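Local coordinates for methyl-accepting chemotaxis protein, putative (Geobacter sulfurreducens, PDB 3OOV) that probably acts in chemotaxis signalling as a methyl-accepting receptor, of which this GAF-domain fragment is likely to be a sensory or regulatory part, at residues 46-51 with 65-69. Sequence-based numbering, arbitrary orientation.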
loop_
_atom_site.group_PDB
_atom_site.type_symbol
_atom_site.label_atom_id
_atom_site.label_comp_id
_atom_site.label_asym_id
_atom_site.label_seq_id
_atom_site.Cartn_x
_atom_site.Cartn_y
_atom_site.Cartn_z
ATOM N N ARG A 46 -13.578 -12.413 13.430
ATOM C CA ARG A 46 -12.600 -11.973 12.429
ATOM C C ARG A 46 -11.935 -13.124 11.697
ATOM O O ARG A 46 -10.781 -13.047 11.327
ATOM C CB ARG A 46 -11.555 -10.956 13.036
ATOM C CG ARG A 46 -12.343 -9.734 13.682
ATOM C CD ARG A 46 -11.520 -8.494 14.014
ATOM N NE ARG A 46 -12.352 -7.458 14.672
ATOM C CZ ARG A 46 -11.884 -6.415 15.373
ATOM N NH1 ARG A 46 -10.566 -6.208 15.549
ATOM N NH2 ARG A 46 -12.749 -5.577 15.928
ATOM N N THR A 47 -12.660 -14.195 11.494
ATOM C CA THR A 47 -12.182 -15.272 10.644
ATOM C C THR A 47 -13.042 -15.473 9.426
ATOM O O THR A 47 -12.809 -16.400 8.657
ATOM C CB THR A 47 -12.186 -16.609 11.397
ATOM O OG1 THR A 47 -13.472 -16.794 11.956
ATOM C CG2 THR A 47 -11.075 -16.624 12.523
ATOM N N SER A 48 -14.089 -14.663 9.272
ATOM C CA SER A 48 -14.799 -14.601 7.984
ATOM C C SER A 48 -15.166 -13.175 7.642
ATOM O O SER A 48 -15.331 -12.332 8.531
ATOM C CB SER A 48 -16.133 -15.392 8.064
ATOM O OG SER A 48 -15.855 -16.773 8.258
ATOM N N LEU A 49 -15.494 -12.961 6.370
ATOM C CA LEU A 49 -16.038 -11.703 5.886
ATOM C C LEU A 49 -17.467 -11.877 5.365
ATOM O O LEU A 49 -17.695 -12.695 4.494
ATOM C CB LEU A 49 -15.199 -11.249 4.708
ATOM C CG LEU A 49 -13.775 -10.736 5.004
ATOM C CD1 LEU A 49 -13.022 -10.516 3.583
ATOM C CD2 LEU A 49 -13.749 -9.480 5.910
ATOM N N SER A 50 -18.397 -11.055 5.806
ATOM C CA SER A 50 -19.658 -11.141 5.196
ATOM C C SER A 50 -19.813 -10.019 4.116
ATOM O O SER A 50 -19.252 -8.917 4.208
ATOM C CB SER A 50 -20.769 -11.235 6.250
ATOM O OG SER A 50 -20.975 -9.976 6.797
ATOM N N PHE A 51 -20.463 -10.368 3.024
ATOM C CA PHE A 51 -20.515 -9.481 1.884
ATOM C C PHE A 51 -21.711 -8.542 2.128
ATOM O O PHE A 51 -22.825 -8.986 2.097
ATOM C CB PHE A 51 -20.681 -10.341 0.635
ATOM C CG PHE A 51 -20.119 -9.731 -0.680
ATOM C CD1 PHE A 51 -19.584 -10.569 -1.657
ATOM C CD2 PHE A 51 -20.190 -8.356 -0.948
ATOM C CE1 PHE A 51 -19.067 -10.037 -2.879
ATOM C CE2 PHE A 51 -19.688 -7.826 -2.154
ATOM C CZ PHE A 51 -19.186 -8.642 -3.126
ATOM N N VAL A 65 -23.912 -13.929 1.826
ATOM C CA VAL A 65 -22.658 -14.428 1.357
ATOM C C VAL A 65 -21.632 -14.233 2.464
ATOM O O VAL A 65 -21.472 -13.123 2.961
ATOM C CB VAL A 65 -22.139 -13.741 0.019
ATOM C CG1 VAL A 65 -20.731 -14.188 -0.277
ATOM C CG2 VAL A 65 -23.006 -14.090 -1.167
ATOM N N VAL A 66 -20.895 -15.295 2.800
ATOM C CA VAL A 66 -19.871 -15.216 3.859
ATOM C C VAL A 66 -18.681 -15.974 3.338
ATOM O O VAL A 66 -18.825 -17.088 2.834
ATOM C CB VAL A 66 -20.379 -15.880 5.209
ATOM C CG1 VAL A 66 -19.311 -15.828 6.371
ATOM C CG2 VAL A 66 -21.725 -15.270 5.661
ATOM N N LEU A 67 -17.496 -15.431 3.560
ATOM C CA LEU A 67 -16.311 -15.895 2.860
ATOM C C LEU A 67 -15.197 -16.116 3.904
ATOM O O LEU A 67 -15.046 -15.287 4.825
ATOM C CB LEU A 67 -15.906 -14.818 1.814
ATOM C CG LEU A 67 -16.914 -14.639 0.631
ATOM C CD1 LEU A 67 -16.764 -13.308 -0.069
ATOM C CD2 LEU A 67 -16.725 -15.836 -0.373
ATOM N N PRO A 68 -14.416 -17.206 3.766
ATOM C CA PRO A 68 -13.279 -17.390 4.749
ATOM C C PRO A 68 -12.143 -16.374 4.679
ATOM O O PRO A 68 -11.684 -16.051 3.605
ATOM C CB PRO A 68 -12.705 -18.781 4.384
ATOM C CG PRO A 68 -13.119 -19.029 2.928
ATOM C CD PRO A 68 -14.445 -18.250 2.720
ATOM N N LEU A 69 -11.642 -15.915 5.823
ATOM C CA LEU A 69 -10.483 -15.038 5.848
ATOM C C LEU A 69 -9.271 -15.872 6.037
ATOM O O LEU A 69 -8.690 -15.882 7.101
ATOM C CB LEU A 69 -10.525 -14.063 7.029
ATOM C CG LEU A 69 -11.058 -12.681 6.720
ATOM C CD1 LEU A 69 -11.279 -11.930 7.971
ATOM C CD2 LEU A 69 -10.115 -11.897 5.778
#
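Leu49 and Leu67 form the hydrogen-bonded pair at the middle of an antiparallel contact between strands 48-51 and 66-68. The two short axes run at 153°. Leu49 N gives a nearly straight bond to Leu67 O (2.8 Å), in the carbonyl plane. Leu67 N returns a more bent one to Leu49 O (2.9 Å). Phe51 N bonds Val65 O at one end. At the other, Leu69 N reaches Thr47 O (3.1 Å) from above its carbonyl plane, 54° out, as the pairing runs into loop. Ser48-Pro68 and Ser50-Val66 are non-hydrogen-bonded pairs. Pro68 offers no N-H on the side turned away from strand 48-55.

The side chains of Leu49 and Leu69 cross at about a right angle, with Leu49 CG 3.8 Å from Leu69 CG. The CD2 branch of Leu69 lies against CG and CD1 of Leu49, while Leu69 CD1 meets Arg46 O at 3.6 Å. Replacing Leu69 by an alanine removes both methyl branches and would probably open a gap beside Leu49 CG and CD1. Phe51 and Val65 lie side by side, CB to CB 3.8 Å. With CG of Phe51 anti to its own N (chi1 -153°), the ring extends so that Val65 CG1 meets its edge, near the ring plane. Val66 lies on the same face as Ser50, and its CG1 touches Ser48 CB at 3.6 Å.

This is a beta hairpin at one margin of the antiparallel GAF-domain sheet. Strand 66-68 is outermost within the chain, and strand 48-55 separates it from strand 36-42, where Leu40 meets Phe51 and Leu67. Phe60 packs edge-to-face with Phe51. Helix 74-82 packs on Leu49 through Ile76 and on Leu69 through Thr77 and Phe80.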